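Local atomic coordinates of Obg-like ATPase 1 (Schizosaccharomyces pombe, PDB entry 1NI3), a protein that hydrolyses ATP, and GTP less efficiently, with magnesium as cofactor, and negatively regulates the G2/M transition of the cell cycle. Residues E68-D71 against W72-A76; G334-H337 against T338-K342; E348-Y352 against Q353-D357; F356-T360 against E361-R365. All coordinates share one frame; numbering follows the deposited sequence.

Contact 1 (E68-D71 against W72-A76); sequences ERFD and WLCEA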
loop_
_atom_site.group_PDB
_atom_site.type_symbol
_atom_site.label_atom_id
_atom_site.label_comp_id
_atom_site.label_asym_id
_atom_site.label_seq_id
_atom_site.Cartn_x
_atom_site.Cartn_y
_atom_site.Cartn_z
ATOM N N GLU A 68 -17.237 4.563 -1.721
ATOM C CA GLU A 68 -18.649 4.870 -1.804
ATOM C C GLU A 68 -19.057 6.009 -0.881
ATOM O O GLU A 68 -19.927 6.812 -1.227
ATOM C CB GLU A 68 -19.450 3.615 -1.509
ATOM C CG GLU A 68 -19.754 2.830 -2.766
ATOM C CD GLU A 68 -19.921 1.345 -2.525
ATOM O OE1 GLU A 68 -20.712 0.963 -1.634
ATOM O OE2 GLU A 68 -19.259 0.556 -3.234
ATOM N N ARG A 69 -18.428 6.095 0.284
ATOM C CA ARG A 69 -18.753 7.178 1.191
ATOM C C ARG A 69 -18.480 8.489 0.455
ATOM O O ARG A 69 -19.342 9.367 0.391
ATOM C CB ARG A 69 -17.906 7.089 2.453
ATOM C CG ARG A 69 -18.135 5.824 3.251
ATOM C CD ARG A 69 -17.257 5.838 4.481
ATOM N NE ARG A 69 -16.683 4.529 4.765
ATOM C CZ ARG A 69 -15.776 4.320 5.713
ATOM N NH1 ARG A 69 -15.352 5.336 6.453
ATOM N NH2 ARG A 69 -15.292 3.103 5.920
ATOM N N PHE A 70 -17.280 8.622 -0.102
ATOM C CA PHE A 70 -16.927 9.823 -0.846
ATOM C C PHE A 70 -17.990 10.041 -1.931
ATOM O O PHE A 70 -18.458 11.168 -2.143
ATOM C CB PHE A 70 -15.555 9.649 -1.493
ATOM C CG PHE A 70 -15.118 10.832 -2.316
ATOM C CD1 PHE A 70 -14.818 12.044 -1.710
ATOM C CD2 PHE A 70 -15.064 10.755 -3.701
ATOM C CE1 PHE A 70 -14.477 13.156 -2.471
ATOM C CE2 PHE A 70 -14.723 11.866 -4.466
ATOM C CZ PHE A 70 -14.432 13.069 -3.851
ATOM N N ASP A 71 -18.362 8.954 -2.606
ATOM C CA ASP A 71 -19.371 8.993 -3.654
ATOM C C ASP A 71 -20.644 9.678 -3.191
ATOM O O ASP A 71 -21.084 10.658 -3.791
ATOM C CB ASP A 71 -19.721 7.574 -4.091
ATOM C CG ASP A 71 -18.591 6.885 -4.819
ATOM O OD1 ASP A 71 -17.518 7.487 -4.956
ATOM O OD2 ASP A 71 -18.779 5.724 -5.243
ATOM N N TRP A 72 -21.234 9.120 -2.132
ATOM C CA TRP A 72 -22.477 9.616 -1.530
ATOM C C TRP A 72 -22.357 11.076 -1.121
ATOM O O TRP A 72 -23.165 11.921 -1.506
ATOM C CB TRP A 72 -22.841 8.788 -0.285
ATOM C CG TRP A 72 -24.144 9.233 0.371
ATOM C CD1 TRP A 72 -25.416 8.858 0.024
ATOM C CD2 TRP A 72 -24.292 10.209 1.411
ATOM N NE1 TRP A 72 -26.328 9.534 0.782
ATOM C CE2 TRP A 72 -25.663 10.365 1.653
ATOM C CE3 TRP A 72 -23.382 10.945 2.190
ATOM C CZ2 TRP A 72 -26.170 11.254 2.592
ATOM C CZ3 TRP A 72 -23.881 11.831 3.134
ATOM C CH2 TRP A 72 -25.270 11.967 3.337
ATOM N N LEU A 73 -21.340 11.354 -0.316
ATOM C CA LEU A 73 -21.100 12.700 0.149
ATOM C C LEU A 73 -21.060 13.649 -1.028
ATOM O O LEU A 73 -21.617 14.736 -0.969
ATOM C CB LEU A 73 -19.800 12.767 0.960
ATOM C CG LEU A 73 -19.827 12.159 2.368
ATOM C CD1 LEU A 73 -18.421 12.155 2.940
ATOM C CD2 LEU A 73 -20.762 12.963 3.262
ATOM N N CYS A 74 -20.409 13.251 -2.108
ATOM C CA CYS A 74 -20.367 14.130 -3.270
ATOM C C CYS A 74 -21.778 14.381 -3.779
ATOM O O CYS A 74 -22.161 15.526 -4.026
ATOM C CB CYS A 74 -19.516 13.522 -4.386
ATOM S SG CYS A 74 -17.761 13.886 -4.258
ATOM N N GLU A 75 -22.557 13.311 -3.917
ATOM C CA GLU A 75 -23.929 13.426 -4.409
ATOM C C GLU A 75 -24.826 14.236 -3.496
ATOM O O GLU A 75 -25.711 14.953 -3.957
ATOM C CB GLU A 75 -24.544 12.040 -4.624
ATOM C CG GLU A 75 -23.921 11.305 -5.802
ATOM C CD GLU A 75 -23.636 12.237 -6.976
ATOM O OE1 GLU A 75 -24.600 12.826 -7.519
ATOM O OE2 GLU A 75 -22.447 12.386 -7.352
ATOM N N ALA A 76 -24.564 14.118 -2.201
ATOM C CA ALA A 76 -25.309 14.797 -1.160
ATOM C C ALA A 76 -25.069 16.304 -1.092
ATOM O O ALA A 76 -26.009 17.077 -0.897
ATOM C CB ALA A 76 -24.976 14.158 0.174
#
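F70 and C74 meet one helical turn apart on helix 68-77. The sulfur of C74 sits over one face of the F70 ring, 3.8 Å from SG to the ring centroid and offset toward the rim. Its nearest ring atom is CZ, with C74 SG to F70 CZ at 3.5 Å. This is a cysteine sulfur-aromatic contact. F70 CG lies opposite its own N (chi1 179°) and C74 SG lies beside its own (chi1 -86°), a pairing that lets the sulfur lie over the ring.

Four backbone bonds hold this spacing. They run from the amides of W72, L73, C74 and E75 to the carbonyl oxygens of E68, R69, F70 and D71, in that order. The one under the sulfur contact, C74 N to F70 O, is 2.9 Å. All are the i to i+4 bonds of an alpha helix. L73 also lays its CB and CG against R69 O.

Further out, F311 of strand 307-312 packs on R69, F70 and L73, while R82 and P84 of strand 81-90 pack on F70, and R82 also on C74. W72 turns its indole to helix 352-358. R69 NH1 is hydrogen-bonded to S381 OG, and E75 makes salt bridges with R82 NH1 and K78 NZ. The sulfur and ring thus make a polarisable, weakly polar contact, and the charges of R69 and E75 have partners outside the helix turn.

Contact 2 (G334-H337 against T338-K342); sequences GVIH and TDFEK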
loop_
_atom_site.group_PDB
_atom_site.type_symbol
_atom_site.label_atom_id
_atom_site.label_comp_id
_atom_site.label_asym_id
_atom_site.label_seq_id
_atom_site.Cartn_x
_atom_site.Cartn_y
_atom_site.Cartn_z
ATOM N N GLY A 334 -4.231 18.988 11.343
ATOM C CA GLY A 334 -2.960 19.509 10.888
ATOM C C GLY A 334 -2.778 19.217 9.417
ATOM O O GLY A 334 -2.184 20.004 8.682
ATOM N N VAL A 335 -3.304 18.073 8.990
ATOM C CA VAL A 335 -3.209 17.636 7.599
ATOM C C VAL A 335 -3.581 18.742 6.593
ATOM O O VAL A 335 -2.859 18.976 5.621
ATOM C CB VAL A 335 -4.102 16.397 7.367
ATOM C CG1 VAL A 335 -4.032 15.955 5.918
ATOM C CG2 VAL A 335 -3.654 15.267 8.284
ATOM N N ILE A 336 -4.692 19.432 6.841
ATOM C CA ILE A 336 -5.142 20.503 5.963
ATOM C C ILE A 336 -4.285 21.755 6.097
ATOM O O ILE A 336 -3.676 22.214 5.129
ATOM C CB ILE A 336 -6.608 20.859 6.256
ATOM C CG1 ILE A 336 -7.481 19.629 6.025
ATOM C CG2 ILE A 336 -7.056 22.018 5.377
ATOM C CD1 ILE A 336 -8.949 19.886 6.159
ATOM N N HIS A 337 -4.255 22.313 7.300
ATOM C CA HIS A 337 -3.461 23.502 7.580
ATOM C C HIS A 337 -2.773 23.297 8.924
ATOM O O HIS A 337 -3.421 22.952 9.917
ATOM C CB HIS A 337 -4.340 24.761 7.635
ATOM C CG HIS A 337 -4.914 25.165 6.304
ATOM N ND1 HIS A 337 -4.150 25.269 5.161
ATOM C CD2 HIS A 337 -6.173 25.524 5.947
ATOM C CE1 HIS A 337 -4.911 25.674 4.158
ATOM N NE2 HIS A 337 -6.142 25.836 4.608
ATOM N N THR A 338 -1.458 23.497 8.943
ATOM C CA THR A 338 -0.651 23.329 10.149
ATOM C C THR A 338 -1.277 24.014 11.360
ATOM O O THR A 338 -1.318 23.443 12.453
ATOM C CB THR A 338 0.758 23.898 9.941
ATOM O OG1 THR A 338 1.248 23.502 8.654
ATOM C CG2 THR A 338 1.699 23.381 11.019
ATOM N N ASP A 339 -1.762 25.237 11.152
ATOM C CA ASP A 339 -2.388 26.015 12.216
ATOM C C ASP A 339 -3.454 25.210 12.949
ATOM O O ASP A 339 -3.478 25.175 14.179
ATOM C CB ASP A 339 -3.031 27.285 11.654
ATOM C CG ASP A 339 -2.036 28.180 10.945
ATOM O OD1 ASP A 339 -1.008 28.537 11.558
ATOM O OD2 ASP A 339 -2.287 28.536 9.774
ATOM N N PHE A 340 -4.339 24.574 12.187
ATOM C CA PHE A 340 -5.421 23.772 12.749
ATOM C C PHE A 340 -4.983 22.970 13.968
ATOM O O PHE A 340 -5.717 22.879 14.957
ATOM C CB PHE A 340 -5.968 22.813 11.692
ATOM C CG PHE A 340 -6.878 23.461 10.692
ATOM C CD1 PHE A 340 -6.919 23.005 9.383
ATOM C CD2 PHE A 340 -7.702 24.522 11.060
ATOM C CE1 PHE A 340 -7.768 23.589 8.456
ATOM C CE2 PHE A 340 -8.556 25.114 10.139
ATOM C CZ PHE A 340 -8.585 24.646 8.832
ATOM N N GLU A 341 -3.788 22.388 13.894
ATOM C CA GLU A 341 -3.276 21.588 14.993
ATOM C C GLU A 341 -2.780 22.474 16.117
ATOM O O GLU A 341 -3.149 22.275 17.270
ATOM C CB GLU A 341 -2.140 20.681 14.510
ATOM C CG GLU A 341 -1.823 19.550 15.483
ATOM C CD GLU A 341 -0.728 18.630 14.989
ATOM O OE1 GLU A 341 -0.502 17.588 15.647
ATOM O OE2 GLU A 341 -0.088 18.950 13.959
ATOM N N LYS A 342 -1.941 23.449 15.771
ATOM C CA LYS A 342 -1.370 24.376 16.745
ATOM C C LYS A 342 -2.452 25.062 17.571
ATOM O O LYS A 342 -2.537 24.879 18.791
ATOM C CB LYS A 342 -0.522 25.441 16.037
ATOM C CG LYS A 342 0.755 24.890 15.404
ATOM C CD LYS A 342 1.669 25.992 14.866
ATOM C CE LYS A 342 2.966 25.407 14.309
ATOM N NZ LYS A 342 3.954 26.456 13.934
#
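I336, H337 and F340 form the packed part of a sharp turn between two helices of the TGS domain, helix 329-336 and helix 338-342. I336 CG2 comes to the edge of the F340 ring, near its plane, 3.5 Å from CE1 of F340. I336 CB approaches the same edge. The two side chains run obliquely across each other. Behind I336 stand Y310, T312 and W321 of the neighbouring strands. F340 also meets A333 and the ring of W387.

H337, in an extended conformation, breaks the helical path. Its imidazole runs beside F340, both pointing the same way, and H337 CD2 lies 3.5 Å from F340 CE1. The ring planes are 45° apart, so the pair is oblique. F340 CG sits beside its own N (chi1 -78°), which keeps the ring alongside H337. This H337 side is exposed, though close-packed against F340. One weak backbone bond spans the turn, F340 N to H337 O at 2.9 Å, with an N-H...O angle of 122°.

The looser part is E341. Its chain extends beyond CG along the earlier helix and touches P330 and Q331. At its base, E341 CB lies 3.9 Å from G334 CA.

Contact 3 (E348-Y352 against Q353-D357); sequences EIMHY and QDLFD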
loop_
_atom_site.group_PDB
_atom_site.type_symbol
_atom_site.label_atom_id
_atom_site.label_comp_id
_atom_site.label_asym_id
_atom_site.label_seq_id
_atom_site.Cartn_x
_atom_site.Cartn_y
_atom_site.Cartn_z
ATOM N N GLU A 348 -15.239 19.896 15.215
ATOM C CA GLU A 348 -16.602 19.427 15.001
ATOM C C GLU A 348 -16.648 18.220 14.077
ATOM O O GLU A 348 -16.383 18.330 12.881
ATOM C CB GLU A 348 -17.461 20.575 14.453
ATOM C CG GLU A 348 -18.042 21.469 15.542
ATOM C CD GLU A 348 -18.029 22.936 15.173
ATOM O OE1 GLU A 348 -18.602 23.304 14.126
ATOM O OE2 GLU A 348 -17.446 23.728 15.944
ATOM N N ILE A 349 -16.988 17.072 14.659
ATOM C CA ILE A 349 -17.072 15.803 13.938
ATOM C C ILE A 349 -18.513 15.392 13.682
ATOM O O ILE A 349 -19.415 15.718 14.451
ATOM C CB ILE A 349 -16.364 14.662 14.724
ATOM C CG1 ILE A 349 -14.914 14.535 14.262
ATOM C CG2 ILE A 349 -17.093 13.340 14.538
ATOM C CD1 ILE A 349 -14.068 15.767 14.526
HETATM N N MSE A 350 -18.719 14.649 12.606
HETATM C CA MSE A 350 -20.049 14.204 12.247
HETATM C C MSE A 350 -19.879 12.843 11.556
HETATM O O MSE A 350 -19.695 12.765 10.345
HETATM C CB MSE A 350 -20.666 15.278 11.339
HETATM C CG MSE A 350 -22.105 15.071 10.917
HETATM SE SE MSE A 350 -22.899 16.651 10.055
HETATM C CE MSE A 350 -21.338 17.458 9.231
ATOM N N HIS A 351 -19.910 11.778 12.359
ATOM C CA HIS A 351 -19.740 10.410 11.868
ATOM C C HIS A 351 -20.542 10.165 10.610
ATOM O O HIS A 351 -21.728 10.472 10.551
ATOM C CB HIS A 351 -20.143 9.385 12.936
ATOM C CG HIS A 351 -19.271 9.409 14.150
ATOM N ND1 HIS A 351 -18.185 10.244 14.273
ATOM C CD2 HIS A 351 -19.322 8.688 15.304
ATOM C CE1 HIS A 351 -17.601 10.044 15.442
ATOM N NE2 HIS A 351 -18.277 9.103 16.084
ATOM N N TYR A 352 -19.886 9.593 9.608
ATOM C CA TYR A 352 -20.530 9.323 8.334
ATOM C C TYR A 352 -21.911 8.694 8.503
ATOM O O TYR A 352 -22.877 9.118 7.856
ATOM C CB TYR A 352 -19.656 8.403 7.489
ATOM C CG TYR A 352 -20.306 8.027 6.189
ATOM C CD1 TYR A 352 -20.457 8.961 5.158
ATOM C CD2 TYR A 352 -20.815 6.745 6.002
ATOM C CE1 TYR A 352 -21.108 8.617 3.966
ATOM C CE2 TYR A 352 -21.464 6.398 4.823
ATOM C CZ TYR A 352 -21.608 7.339 3.807
ATOM O OH TYR A 352 -22.271 6.989 2.651
ATOM N N GLN A 353 -22.012 7.705 9.386
ATOM C CA GLN A 353 -23.284 7.029 9.601
ATOM C C GLN A 353 -24.417 7.972 10.003
ATOM O O GLN A 353 -25.546 7.838 9.529
ATOM C CB GLN A 353 -23.126 5.938 10.660
ATOM C CG GLN A 353 -24.272 4.944 10.661
ATOM C CD GLN A 353 -24.555 4.417 9.270
ATOM O OE1 GLN A 353 -25.323 5.014 8.517
ATOM N NE2 GLN A 353 -23.922 3.303 8.913
ATOM N N ASP A 354 -24.119 8.928 10.877
ATOM C CA ASP A 354 -25.142 9.862 11.311
ATOM C C ASP A 354 -25.539 10.753 10.142
ATOM O O ASP A 354 -26.723 10.855 9.805
ATOM C CB ASP A 354 -24.637 10.710 12.473
ATOM C CG ASP A 354 -24.209 9.871 13.648
ATOM O OD1 ASP A 354 -24.851 8.810 13.872
ATOM O OD2 ASP A 354 -23.240 10.269 14.347
ATOM N N LEU A 355 -24.554 11.392 9.517
ATOM C CA LEU A 355 -24.831 12.260 8.390
ATOM C C LEU A 355 -25.568 11.493 7.310
ATOM O O LEU A 355 -26.493 12.018 6.702
ATOM C CB LEU A 355 -23.533 12.830 7.819
ATOM C CG LEU A 355 -23.743 13.870 6.710
ATOM C CD1 LEU A 355 -24.464 15.078 7.271
ATOM C CD2 LEU A 355 -22.408 14.294 6.131
ATOM N N PHE A 356 -25.166 10.247 7.073
ATOM C CA PHE A 356 -25.817 9.449 6.038
ATOM C C PHE A 356 -27.249 9.114 6.404
ATOM O O PHE A 356 -28.093 8.889 5.528
ATOM C CB PHE A 356 -25.075 8.142 5.796
ATOM C CG PHE A 356 -25.829 7.184 4.923
ATOM C CD1 PHE A 356 -26.056 7.476 3.583
ATOM C CD2 PHE A 356 -26.359 6.014 5.451
ATOM C CE1 PHE A 356 -26.810 6.612 2.775
ATOM C CE2 PHE A 356 -27.112 5.146 4.655
ATOM C CZ PHE A 356 -27.338 5.445 3.319
ATOM N N ASP A 357 -27.525 9.064 7.702
ATOM C CA ASP A 357 -28.875 8.748 8.162
ATOM C C ASP A 357 -29.793 9.968 8.217
ATOM O O ASP A 357 -31.016 9.824 8.195
ATOM C CB ASP A 357 -28.823 8.068 9.537
ATOM C CG ASP A 357 -28.200 6.686 9.475
ATOM O OD1 ASP A 357 -28.555 5.901 8.563
ATOM O OD2 ASP A 357 -27.364 6.371 10.346
#
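H351 O receives two backbone amides, those of L355 and D354. L355 N to H351 O is 3.1 Å and nearly straight, with an N-H...O angle of 165°. D354 N to H351 O is 2.9 Å, but this bond is weak. This is the first turn of helix 352-358, entered from strand 346-350 of the TGS domain, with H351 at the N-cap position. The next bond, F356 N to Y352 O, is 2.7 Å and carries the helix on.

The H351 and D354 side chains lie side by side, pointing the same way. The carboxylate is turned only 15° from the imidazole plane, and D354 OD2 reaches H351 CB. No bond joins the two groups. D354 OD1 has a long, weak ion pair with K369.

Y352 and F356 pack one turn apart. F356 CB stands over one face of the Y352 ring, 4.2 Å from CB to the centroid, as a CH-pi contact. The rings themselves are nearly parallel but slid apart, with little overlap. Both have CG opposite the backbone N (chi1 177° in Y352), which sends the rings out on one flank of the helix. There Y352 reaches R69 and L73 of helix 68-77, and F356 meets W72 edge-to-face.

On the inner side, L355 packs against L73, Y77 and I384. M350, a selenomethionine on the strand, joins it. Its chain bends at the last torsion, and M350 SE ends 3.6 Å from L355 CD1.

Contact 4 (F356-T360 against E361-R365); sequences FDYKT and ENACR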
loop_
_atom_site.group_PDB
_atom_site.type_symbol
_atom_site.label_atom_id
_atom_site.label_comp_id
_atom_site.label_asym_id
_atom_site.label_seq_id
_atom_site.Cartn_x
_atom_site.Cartn_y
_atom_site.Cartn_z
ATOM N N PHE A 356 -25.166 10.247 7.073
ATOM C CA PHE A 356 -25.817 9.449 6.038
ATOM C C PHE A 356 -27.249 9.114 6.404
ATOM O O PHE A 356 -28.093 8.889 5.528
ATOM C CB PHE A 356 -25.075 8.142 5.796
ATOM C CG PHE A 356 -25.829 7.184 4.923
ATOM C CD1 PHE A 356 -26.056 7.476 3.583
ATOM C CD2 PHE A 356 -26.359 6.014 5.451
ATOM C CE1 PHE A 356 -26.810 6.612 2.775
ATOM C CE2 PHE A 356 -27.112 5.146 4.655
ATOM C CZ PHE A 356 -27.338 5.445 3.319
ATOM N N ASP A 357 -27.525 9.064 7.702
ATOM C CA ASP A 357 -28.875 8.748 8.162
ATOM C C ASP A 357 -29.793 9.968 8.217
ATOM O O ASP A 357 -31.016 9.824 8.195
ATOM C CB ASP A 357 -28.823 8.068 9.537
ATOM C CG ASP A 357 -28.200 6.686 9.475
ATOM O OD1 ASP A 357 -28.555 5.901 8.563
ATOM O OD2 ASP A 357 -27.364 6.371 10.346
ATOM N N TYR A 358 -29.210 11.161 8.273
ATOM C CA TYR A 358 -30.009 12.374 8.352
ATOM C C TYR A 358 -30.006 13.211 7.091
ATOM O O TYR A 358 -30.772 14.170 6.972
ATOM C CB TYR A 358 -29.546 13.220 9.515
ATOM C CG TYR A 358 -29.921 12.613 10.834
ATOM C CD1 TYR A 358 -29.359 11.410 11.256
ATOM C CD2 TYR A 358 -30.844 13.244 11.670
ATOM C CE1 TYR A 358 -29.711 10.851 12.480
ATOM C CE2 TYR A 358 -31.201 12.698 12.891
ATOM C CZ TYR A 358 -30.630 11.506 13.292
ATOM O OH TYR A 358 -30.983 10.986 14.513
ATOM N N LYS A 359 -29.121 12.873 6.166
ATOM C CA LYS A 359 -29.064 13.573 4.898
ATOM C C LYS A 359 -28.974 15.097 5.023
ATOM O O LYS A 359 -29.597 15.802 4.239
ATOM C CB LYS A 359 -30.305 13.212 4.075
ATOM C CG LYS A 359 -30.933 11.853 4.390
ATOM C CD LYS A 359 -30.015 10.686 4.073
ATOM C CE LYS A 359 -30.799 9.404 3.793
ATOM N NZ LYS A 359 -29.941 8.255 3.379
ATOM N N THR A 360 -28.231 15.603 6.009
ATOM C CA THR A 360 -28.064 17.057 6.200
ATOM C C THR A 360 -27.505 17.385 7.576
ATOM O O THR A 360 -27.877 16.768 8.569
ATOM C CB THR A 360 -29.391 17.820 6.070
ATOM O OG1 THR A 360 -29.169 19.212 6.321
ATOM C CG2 THR A 360 -30.391 17.301 7.067
ATOM N N GLU A 361 -26.625 18.375 7.634
ATOM C CA GLU A 361 -26.022 18.770 8.896
ATOM C C GLU A 361 -27.071 19.050 9.969
ATOM O O GLU A 361 -27.079 18.401 11.016
ATOM C CB GLU A 361 -25.159 20.006 8.692
ATOM C CG GLU A 361 -24.160 20.234 9.799
ATOM C CD GLU A 361 -23.302 21.442 9.533
ATOM O OE1 GLU A 361 -22.861 21.593 8.372
ATOM O OE2 GLU A 361 -23.063 22.230 10.475
ATOM N N ASN A 362 -27.956 20.009 9.709
ATOM C CA ASN A 362 -29.004 20.361 10.664
ATOM C C ASN A 362 -29.736 19.157 11.250
ATOM O O ASN A 362 -29.831 19.026 12.470
ATOM C CB ASN A 362 -30.027 21.288 10.014
ATOM C CG ASN A 362 -29.399 22.552 9.482
ATOM O OD1 ASN A 362 -28.848 23.351 10.241
ATOM N ND2 ASN A 362 -29.464 22.739 8.168
ATOM N N ALA A 363 -30.261 18.286 10.391
ATOM C CA ALA A 363 -30.985 17.114 10.874
ATOM C C ALA A 363 -30.271 16.482 12.054
ATOM O O ALA A 363 -30.746 16.540 13.192
ATOM C CB ALA A 363 -31.147 16.088 9.764
ATOM N N CYS A 364 -29.122 15.882 11.772
ATOM C CA CYS A 364 -28.343 15.225 12.807
ATOM C C CYS A 364 -27.900 16.204 13.886
ATOM O O CYS A 364 -27.841 15.847 15.058
ATOM C CB CYS A 364 -27.137 14.484 12.182
ATOM S SG CYS A 364 -25.974 15.481 11.220
ATOM N N ARG A 365 -27.613 17.440 13.492
ATOM C CA ARG A 365 -27.186 18.463 14.444
ATOM C C ARG A 365 -28.284 18.701 15.473
ATOM O O ARG A 365 -28.024 19.063 16.625
ATOM C CB ARG A 365 -26.886 19.765 13.716
ATOM C CG ARG A 365 -26.344 20.842 14.606
ATOM C CD ARG A 365 -25.618 21.861 13.770
ATOM N NE ARG A 365 -24.809 22.744 14.592
ATOM C CZ ARG A 365 -23.882 23.556 14.103
ATOM N NH1 ARG A 365 -23.659 23.587 12.794
ATOM N NH2 ARG A 365 -23.174 24.332 14.915
#
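Y358 packs on C364, with A363 at the ring's edge. C364 CA lies over one face of the Y358 ring, 3.8 Å from its centroid and 28° off the ring normal, as a CH-pi contact. C364 CB touches the same ring at Y358 CG, 3.6 Å away. A363 CB sits in the plane of the ring, against Y358 CB. The ring is brought here by a CG set beside its own N (chi1 -71°), with the CB bond aimed at the later helix. A367 touches Y358 as well.

These residues belong to a tight helix-to-helix connection in the TGS domain. Helix 352-358 ends at Y358. K359 then takes positive phi (52°), a left-handed conformation that turns the chain. T360 follows at the N-cap position of helix 361-366. The second helix is thereby folded back so that C364 comes over a face of the Y358 ring and A363 to its edge.

Clear polar bonds are made within the segments. K359 turns back on the first helix, and its NZ gives a 2.9 Å bond to F356 O. The same ammonium stands above a face of the F356 ring, toward the rim, as a cation-pi partner. On the second helix, E361 OE2 and R365 NH1 form a salt bridge of 2.8 Å, one turn apart. The R365 guanidinium also makes a cation-pi contact with Y370. The backbone bond from R365 N to E361 O, 2.7 Å, joins the same two residues as the salt bridge.

Contacts 1, 3 and 4 form one cluster. Contact 1 lies in the OBG-type G range and the other three in the TGS range, so contacts 1 and 3 join the two regions. Their centres are 12 Å apart, and L73 CD2 meets L355 CD2 at 3.6 Å. Contacts 3 and 4 are closer, with centres 7 Å apart. They share F356 and D357, and M350 SE lies 3.5 Å from C364 SG. The centres of contacts 1 and 4 are 14 Å apart. Contact 2 stands apart, its centre 22 Å from that of contact 3, though strand 346-350 of contact 3 follows helix 338-342 of contact 2 in the chain. None of the four lies at the predicted ATP-binding residues.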